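Local coordinates for protein thermospermine synthase (Medicago truncatula, PDB 6BQ6) that probably transfers an aminopropyl group from decarboxylated S-adenosylmethionine to spermidine, yielding the tetraamine thermospermine and methylthioadenosine, at residues Q55-A60 / D132-V137. Numbering follows the deposited sequence.
Sequences QYQDIA and DIDEEV
Two groups grip OD2 of Asp134: the side-chain amide of Gln57, whose NE2 stands 2.9 Å from OD2, and the hydroxyl of Ser54, just ahead of 55-60. The amide bond is almost straight, 172° at the hydrogen, and it reaches the anti lone pair of OD2 with amide and carboxylate nearly coplanar, 10° apart. Gln57 gets there by an extended chain beyond CG, although CG itself is wedged between the backbone N and the carbonyl carbon (chi1 62°). The other carboxylate oxygen, OD1, turns to its own chain and accepts from Glu136 N at 3.1 Å, from above the carboxylate plane. Asp134 is thus the N-cap of helix 135-144, and an Asx turn made by Asp132 OD1 with Asp134 N leads into it. In this Rossmann-like domain the turn follows strand 127-132, and the contact ties it to the four-stranded antiparallel sheet of the N-terminal region, where strand 58-64 begins. Gln57 and Asp132 both belong to the adenosine site of this enzyme, not occupied by adenosine in this chain, so the carboxylate probably helps to position the glutamine. With an alanine at Asp134, the Gln57 amide is likely to turn more freely, Ser54 to lose this acceptor and Glu136 N its capping partner. Hydrocarbon groups pack around this polar centre. Ile133 CG2 sits over one face of the Tyr56 ring, 4.2 Å from its centroid, a CH-pi contact, while Ile133 CG1 lies 3.6 Å from Tyr56 OH. On the helix, Val137 CG2 packs against Gln57 NE2 at 3.4 Å and meets Ile59 CD1 at 4.0 Å.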
ATOM      1  N   GLN B  55      16.260 -15.388 -17.249  1.00 33.96           N
ATOM      2  CA  GLN B  55      15.980 -16.440 -16.243  1.00 34.30           C
ATOM      3  C   GLN B  55      16.602 -16.125 -14.903  1.00 33.82           C
ATOM      4  O   GLN B  55      16.185 -16.704 -13.894  1.00 34.08           O
ATOM      5  CB  GLN B  55      16.250 -17.916 -16.699  1.00 37.79           C
ATOM      6  CG  GLN B  55      17.654 -18.351 -17.006  1.00 39.92           C
ATOM      7  CD  GLN B  55      18.464 -18.715 -15.762  1.00 39.03           C
ATOM      8  OE1 GLN B  55      18.166 -19.673 -15.035  1.00 36.50           O
ATOM      9  NE2 GLN B  55      19.510 -17.965 -15.538  1.00 40.14           N
ATOM     10  N   TYR B  56      17.549 -15.177 -14.868  1.00 31.39           N
ATOM     11  CA  TYR B  56      18.073 -14.684 -13.601  1.00 31.73           C
ATOM     12  C   TYR B  56      17.134 -13.744 -12.881  1.00 31.98           C
ATOM     13  O   TYR B  56      17.063 -13.785 -11.648  1.00 32.46           O
ATOM     14  CB  TYR B  56      19.403 -13.953 -13.774  1.00 30.61           C
ATOM     15  CG  TYR B  56      20.491 -14.851 -14.198  1.00 31.80           C
ATOM     16  CD1 TYR B  56      21.066 -15.741 -13.281  1.00 32.75           C
ATOM     17  CD2 TYR B  56      20.957 -14.835 -15.492  1.00 33.26           C
ATOM     18  CE1 TYR B  56      22.069 -16.594 -13.681  1.00 33.33           C
ATOM     19  CE2 TYR B  56      21.965 -15.685 -15.900  1.00 34.21           C
ATOM     20  CZ  TYR B  56      22.503 -16.572 -14.985  1.00 32.84           C
ATOM     21  OH  TYR B  56      23.494 -17.442 -15.382  1.00 37.78           O
ATOM     22  N   GLN B  57      16.464 -12.848 -13.601  1.00 31.87           N
ATOM     23  CA  GLN B  57      15.740 -11.758 -12.907  1.00 33.55           C
ATOM     24  C   GLN B  57      14.865 -10.935 -13.843  1.00 32.93           C
ATOM     25  O   GLN B  57      15.173 -10.829 -15.013  1.00 31.65           O
ATOM     26  CB  GLN B  57      16.736 -10.816 -12.197  1.00 35.38           C
ATOM     27  CG  GLN B  57      17.695 -10.129 -13.158  1.00 35.95           C
ATOM     28  CD  GLN B  57      19.021  -9.748 -12.522  1.00 36.80           C
ATOM     29  OE1 GLN B  57      19.066  -9.341 -11.363  1.00 38.70           O
ATOM     30  NE2 GLN B  57      20.093  -9.864 -13.282  1.00 36.33           N
ATOM     31  N   ASP B  58      13.753 -10.413 -13.317  1.00 34.30           N
ATOM     32  CA  ASP B  58      12.912  -9.448 -14.010  1.00 35.35           C
ATOM     33  C   ASP B  58      13.588  -8.088 -13.986  1.00 31.67           C
ATOM     34  O   ASP B  58      14.318  -7.788 -13.072  1.00 32.49           O
ATOM     35  CB  ASP B  58      11.531  -9.302 -13.357  1.00 39.50           C
ATOM     36  CG  ASP B  58      10.674 -10.575 -13.469  1.00 45.43           C
ATOM     37  OD1 ASP B  58      11.019 -11.508 -14.238  1.00 48.63           O
ATOM     38  OD2 ASP B  58       9.658 -10.637 -12.746  1.00 48.74           O
ATOM     39  N   ILE B  59      13.331  -7.311 -15.021  1.00 28.73           N
ATOM     40  CA  ILE B  59      13.989  -6.050 -15.269  1.00 30.93           C
ATOM     41  C   ILE B  59      12.901  -5.043 -15.563  1.00 31.90           C
ATOM     42  O   ILE B  59      12.026  -5.334 -16.337  1.00 33.94           O
ATOM     43  CB  ILE B  59      14.919  -6.158 -16.507  1.00 33.13           C
ATOM     44  CG1 ILE B  59      15.893  -7.329 -16.306  1.00 35.35           C
ATOM     45  CG2 ILE B  59      15.625  -4.832 -16.708  1.00 35.48           C
ATOM     46  CD1 ILE B  59      16.513  -7.901 -17.553  1.00 36.96           C
ATOM     47  N   ALA B  60      12.947  -3.870 -14.932  1.00 28.62           N
ATOM     48  CA  ALA B  60      11.948  -2.811 -15.152  1.00 28.80           C
ATOM     49  C   ALA B  60      12.645  -1.460 -15.083  1.00 27.03           C
ATOM     50  O   ALA B  60      13.586  -1.292 -14.302  1.00 25.74           O
ATOM     51  CB  ALA B  60      10.846  -2.890 -14.099  1.00 29.78           C
ATOM     52  N   ASP B 132      29.740  -9.588 -15.843  1.00 25.48           N
ATOM     53  CA  ASP B 132      28.366  -9.689 -15.318  1.00 27.67           C
ATOM     54  C   ASP B 132      27.787 -10.961 -15.847  1.00 28.04           C
ATOM     55  O   ASP B 132      28.069 -11.339 -16.971  1.00 27.64           O
ATOM     56  CB  ASP B 132      27.504  -8.479 -15.744  1.00 29.40           C
ATOM     57  CG  ASP B 132      26.207  -8.331 -14.914  1.00 31.44           C
ATOM     58  OD1 ASP B 132      25.229  -9.140 -15.037  1.00 33.36           O
ATOM     59  OD2 ASP B 132      26.154  -7.387 -14.092  1.00 32.46           O
ATOM     60  N   ILE B 133      26.969 -11.605 -15.035  1.00 27.87           N
ATOM     61  CA  ILE B 133      26.445 -12.893 -15.414  1.00 29.49           C
ATOM     62  C   ILE B 133      25.235 -12.761 -16.343  1.00 29.03           C
ATOM     63  O   ILE B 133      24.931 -13.691 -17.045  1.00 28.78           O
ATOM     64  CB  ILE B 133      26.155 -13.740 -14.181  1.00 31.92           C
ATOM     65  CG1 ILE B 133      26.227 -15.207 -14.564  1.00 34.91           C
ATOM     66  CG2 ILE B 133      24.844 -13.320 -13.507  1.00 32.78           C
ATOM     67  CD1 ILE B 133      26.573 -16.126 -13.415  1.00 37.96           C
ATOM     68  N   ASP B 134      24.566 -11.610 -16.354  1.00 28.53           N
ATOM     69  CA  ASP B 134      23.272 -11.465 -17.033  1.00 28.30           C
ATOM     70  C   ASP B 134      23.412 -10.533 -18.193  1.00 28.03           C
ATOM     71  O   ASP B 134      23.311  -9.326 -18.063  1.00 27.28           O
ATOM     72  CB  ASP B 134      22.176 -10.996 -16.059  1.00 29.88           C
ATOM     73  CG  ASP B 134      20.777 -11.118 -16.643  1.00 29.69           C
ATOM     74  OD1 ASP B 134      20.641 -11.369 -17.863  1.00 31.05           O
ATOM     75  OD2 ASP B 134      19.816 -11.050 -15.867  1.00 30.03           O
ATOM     76  N   GLU B 135      23.638 -11.114 -19.372  1.00 27.67           N
ATOM     77  CA  GLU B 135      23.789 -10.322 -20.567  1.00 28.28           C
ATOM     78  C   GLU B 135      22.558  -9.482 -20.871  1.00 27.52           C
ATOM     79  O   GLU B 135      22.655  -8.404 -21.463  1.00 27.64           O
ATOM     80  CB  GLU B 135      24.087 -11.251 -21.751  1.00 31.31           C
ATOM     81  CG  GLU B 135      24.446 -10.505 -23.023  1.00 34.69           C
ATOM     82  CD  GLU B 135      25.011 -11.440 -24.081  1.00 39.39           C
ATOM     83  OE1 GLU B 135      24.583 -12.616 -24.089  1.00 42.22           O
ATOM     84  OE2 GLU B 135      25.871 -11.000 -24.889  1.00 40.84           O
ATOM     85  N   GLU B 136      21.389  -9.930 -20.447  1.00 28.57           N
ATOM     86  CA  GLU B 136      20.160  -9.161 -20.764  1.00 29.91           C
ATOM     87  C   GLU B 136      20.123  -7.871 -19.999  1.00 27.77           C
ATOM     88  O   GLU B 136      19.689  -6.861 -20.532  1.00 28.23           O
ATOM     89  CB  GLU B 136      18.915 -10.005 -20.541  1.00 33.62           C
ATOM     90  CG  GLU B 136      18.781 -11.027 -21.675  1.00 38.78           C
ATOM     91  CD  GLU B 136      17.454 -11.751 -21.689  1.00 42.63           C
ATOM     92  OE1 GLU B 136      16.448 -11.119 -21.323  1.00 44.24           O
ATOM     93  OE2 GLU B 136      17.438 -12.958 -22.067  1.00 47.77           O
ATOM     94  N   VAL B 137      20.678  -7.855 -18.792  1.00 26.79           N
ATOM     95  CA  VAL B 137      20.766  -6.596 -18.022  1.00 25.47           C
ATOM     96  C   VAL B 137      21.738  -5.642 -18.725  1.00 24.18           C
ATOM     97  O   VAL B 137      21.449  -4.473 -18.893  1.00 23.02           O
ATOM     98  CB  VAL B 137      21.196  -6.836 -16.575  1.00 27.36           C
ATOM     99  CG1 VAL B 137      21.554  -5.506 -15.872  1.00 28.96           C
ATOM    100  CG2 VAL B 137      20.105  -7.583 -15.814  1.00 29.67           C
TER